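Local structure of rhamnonate dehydratase (Gibberella zeae PH-1, 3FXG) at residues D222-L227 / G274-S279. The protein probably dehydrates rhamnonate as a magnesium-dependent member of the enolase superfamily. Numbering follows the deposited sequence.
Sequences DCYMSL and GEHEYS. With MG (magnesium ion), chain I.
Tyr224 faces Glu275 and Met225 faces His276, with CA atoms 9.4 and 8.8 Å apart. No hydrogen bond joins the two backbones, and side chains, a magnesium ion and water span the gap. Residues 274-277 form a type I beta turn. Asp222 makes an Asx turn, its OD1 accepting from Tyr224 N at 2.9 Å.

Asp222 OD2 and Glu275 OE2 each bind the magnesium ion at 2.2 Å. The cation probably offsets the repulsion between these carboxylates. Two waters also bind it, and one of them donates to Asp222 OD1. Glu248 completes the protein ligands of this site, which is characteristic of the enolase superfamily.

Met225, present as selenomethionine, covers one face of the His276 imidazole. Its chain runs extended beyond CG (chi2 -167°) and crosses the histidine side chain at about a right angle. CE makes a CH-pi contact 3.5 Å from the ring centroid, and SE lies over the same face. The Tyr224 and His276 rings meet obliquely, planes at 81°. One water, in the plane of both rings, links Tyr224 OH (2.8 Å) to His276 NE2 (2.9 Å). His276 ND1 is hydrogen-bonded to Glu249, which probably helps to fix the rotation of the ring.

Phe122 of a second subunit packs on Tyr224 and His276. In the barrel domain, Asp222 ends strand 219-222 and Gly274 directly follows parallel strand 270-273; the loops lead to helices 229-238 and 279-287. Strand 246-248 lies between those strands.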
ATOM      1  N   ASP A 222      27.530  -0.662  18.675  1.00 14.59           N
ATOM      2  CA  ASP A 222      27.849  -1.189  17.351  1.00 16.64           C
ATOM      3  C   ASP A 222      27.630  -2.694  17.363  1.00 15.67           C
ATOM      4  O   ASP A 222      28.163  -3.396  18.223  1.00 15.69           O
ATOM      5  CB  ASP A 222      29.298  -0.878  16.987  1.00 17.19           C
ATOM      6  CG  ASP A 222      29.596  -1.131  15.522  1.00 19.21           C
ATOM      7  OD1 ASP A 222      29.483  -2.291  15.076  1.00 17.57           O
ATOM      8  OD2 ASP A 222      29.941  -0.163  14.815  1.00 21.46           O
ATOM      9  N   CYS A 223      26.854  -3.189  16.403  1.00 14.28           N
ATOM     10  CA  CYS A 223      26.542  -4.612  16.334  1.00 14.33           C
ATOM     11  C   CYS A 223      27.198  -5.370  15.176  1.00 14.39           C
ATOM     12  O   CYS A 223      26.954  -6.563  14.990  1.00 15.12           O
ATOM     13  CB  CYS A 223      25.021  -4.795  16.297  1.00 14.10           C
ATOM     14  SG  CYS A 223      24.160  -4.058  17.729  1.00 14.24           S
ATOM     15  N   TYR A 224      28.034  -4.672  14.412  1.00 12.83           N
ATOM     16  CA  TYR A 224      28.765  -5.249  13.282  1.00 13.44           C
ATOM     17  C   TYR A 224      27.991  -6.308  12.475  1.00 12.06           C
ATOM     18  O   TYR A 224      28.420  -7.461  12.380  1.00 11.47           O
ATOM     19  CB  TYR A 224      30.096  -5.837  13.788  1.00 13.59           C
ATOM     20  CG  TYR A 224      31.132  -6.093  12.706  1.00 15.56           C
ATOM     21  CD1 TYR A 224      31.667  -5.041  11.959  1.00 15.81           C
ATOM     22  CD2 TYR A 224      31.560  -7.389  12.417  1.00 14.74           C
ATOM     23  CE1 TYR A 224      32.606  -5.276  10.942  1.00 16.80           C
ATOM     24  CE2 TYR A 224      32.494  -7.634  11.405  1.00 15.20           C
ATOM     25  CZ  TYR A 224      33.010  -6.575  10.672  1.00 16.84           C
ATOM     26  OH  TYR A 224      33.907  -6.822   9.655  1.00 14.97           O
HETATM   27  N   MSE A 225      26.865  -5.894  11.892  1.00 12.30           N
HETATM   28  CA  MSE A 225      25.996  -6.746  11.068  1.00 13.69           C
HETATM   29  C   MSE A 225      25.817  -8.183  11.578  1.00 13.49           C
HETATM   30  O   MSE A 225      25.611  -9.111  10.795  1.00 14.13           O
HETATM   31  CB  MSE A 225      26.509  -6.753   9.610  1.00 18.60           C
HETATM   32  CG  MSE A 225      27.934  -7.268   9.399  1.00 22.63           C
HETATM   33 SE   MSE A 225      28.716  -6.910   7.616  1.00 31.64          SE
HETATM   34  CE  MSE A 225      30.578  -6.919   8.138  1.00 24.91           C
ATOM     35  N   SER A 226      25.820  -8.353  12.896  1.00 12.48           N
ATOM     36  CA  SER A 226      25.740  -9.689  13.481  1.00 13.78           C
ATOM     37  C   SER A 226      24.425 -10.193  14.065  1.00 13.31           C
ATOM     38  O   SER A 226      24.349 -11.354  14.463  1.00 12.91           O
ATOM     39  CB  SER A 226      26.804  -9.815  14.570  1.00 14.36           C
ATOM     40  OG  SER A 226      26.442  -9.034  15.700  1.00 15.43           O
ATOM     41  N   LEU A 227      23.398  -9.353  14.140  1.00 11.71           N
ATOM     42  CA  LEU A 227      22.144  -9.806  14.731  1.00 11.52           C
ATOM     43  C   LEU A 227      21.079 -10.137  13.693  1.00 11.57           C
ATOM     44  O   LEU A 227      21.373 -10.336  12.512  1.00 12.39           O
ATOM     45  CB  LEU A 227      21.606  -8.743  15.701  1.00  9.33           C
ATOM     46  CG  LEU A 227      22.642  -8.122  16.646  1.00 11.46           C
ATOM     47  CD1 LEU A 227      21.954  -7.113  17.558  1.00 10.57           C
ATOM     48  CD2 LEU A 227      23.331  -9.216  17.465  1.00  9.89           C
ATOM     49  N   GLY A 274      25.081   1.065   7.132  1.00 11.67           N
ATOM     50  CA  GLY A 274      25.610   1.558   5.874  1.00 11.51           C
ATOM     51  C   GLY A 274      27.092   1.414   5.575  1.00 12.33           C
ATOM     52  O   GLY A 274      27.487   1.571   4.425  1.00 12.05           O
ATOM     53  N   GLU A 275      27.924   1.114   6.568  1.00 12.42           N
ATOM     54  CA  GLU A 275      29.348   1.007   6.278  1.00 13.33           C
ATOM     55  C   GLU A 275      29.666  -0.111   5.292  1.00 12.78           C
ATOM     56  O   GLU A 275      30.707  -0.084   4.639  1.00 12.45           O
ATOM     57  CB  GLU A 275      30.169   0.859   7.565  1.00 15.37           C
ATOM     58  CG  GLU A 275      29.965  -0.412   8.357  1.00 20.26           C
ATOM     59  CD  GLU A 275      30.620  -0.321   9.728  1.00 24.67           C
ATOM     60  OE1 GLU A 275      31.459  -1.190  10.060  1.00 24.29           O
ATOM     61  OE2 GLU A 275      30.292   0.632  10.470  1.00 25.51           O
ATOM     62  N   HIS A 276      28.764  -1.078   5.161  1.00 11.43           N
ATOM     63  CA  HIS A 276      28.987  -2.157   4.210  1.00 13.01           C
ATOM     64  C   HIS A 276      28.008  -2.132   3.038  1.00 11.44           C
ATOM     65  O   HIS A 276      27.645  -3.172   2.493  1.00 12.30           O
ATOM     66  CB  HIS A 276      28.962  -3.508   4.920  1.00 12.31           C
ATOM     67  CG  HIS A 276      30.054  -3.663   5.931  1.00 15.05           C
ATOM     68  ND1 HIS A 276      29.848  -3.485   7.282  1.00 15.54           N
ATOM     69  CD2 HIS A 276      31.375  -3.918   5.782  1.00 15.44           C
ATOM     70  CE1 HIS A 276      30.996  -3.624   7.922  1.00 17.28           C
ATOM     71  NE2 HIS A 276      31.938  -3.887   7.035  1.00 17.49           N
ATOM     72  N   GLU A 277      27.584  -0.929   2.660  1.00 11.87           N
ATOM     73  CA  GLU A 277      26.685  -0.732   1.524  1.00 10.20           C
ATOM     74  C   GLU A 277      27.490   0.072   0.491  1.00 11.23           C
ATOM     75  O   GLU A 277      28.421   0.789   0.856  1.00 10.92           O
ATOM     76  CB  GLU A 277      25.428   0.026   1.957  1.00 11.18           C
ATOM     77  CG  GLU A 277      24.356   0.125   0.882  1.00 11.98           C
ATOM     78  CD  GLU A 277      24.114  -1.201   0.172  1.00 14.17           C
ATOM     79  OE1 GLU A 277      24.909  -1.553  -0.728  1.00 12.79           O
ATOM     80  OE2 GLU A 277      23.136  -1.894   0.523  1.00 14.53           O
ATOM     81  N   TYR A 278      27.133  -0.041  -0.787  1.00 11.47           N
ATOM     82  CA  TYR A 278      27.886   0.631  -1.851  1.00 11.86           C
ATOM     83  C   TYR A 278      27.038   1.283  -2.942  1.00 11.91           C
ATOM     84  O   TYR A 278      25.930   0.832  -3.227  1.00 11.84           O
ATOM     85  CB  TYR A 278      28.817  -0.383  -2.526  1.00 12.69           C
ATOM     86  CG  TYR A 278      29.518  -1.321  -1.565  1.00 15.15           C
ATOM     87  CD1 TYR A 278      30.852  -1.125  -1.211  1.00 14.12           C
ATOM     88  CD2 TYR A 278      28.835  -2.394  -0.990  1.00 14.70           C
ATOM     89  CE1 TYR A 278      31.488  -1.975  -0.305  1.00 15.68           C
ATOM     90  CE2 TYR A 278      29.459  -3.245  -0.083  1.00 17.83           C
ATOM     91  CZ  TYR A 278      30.784  -3.030   0.256  1.00 17.48           C
ATOM     92  OH  TYR A 278      31.393  -3.873   1.155  1.00 20.27           O
ATOM     93  N   SER A 279      27.604   2.322  -3.562  1.00 11.30           N
ATOM     94  CA  SER A 279      26.994   3.085  -4.659  1.00 11.83           C
ATOM     95  C   SER A 279      25.737   3.861  -4.294  1.00 11.69           C
ATOM     96  O   SER A 279      25.098   3.599  -3.274  1.00 13.26           O
ATOM     97  CB  SER A 279      26.680   2.175  -5.855  1.00 12.89           C
ATOM     98  OG  SER A 279      25.382   1.610  -5.750  1.00 15.06           O
TER
HETATM   99 MG    MG I 501      30.124   0.457  12.684  1.00 20.55          MG
HETATM  100  O   HOH W   1      29.606  -1.751  12.405  1.00 22.76           O
HETATM  101  O   HOH W   2      34.525  -4.502   8.274  1.00 20.74           O
HETATM  102  O   HOH W   3      32.053   1.905  13.269  1.00 18.76           O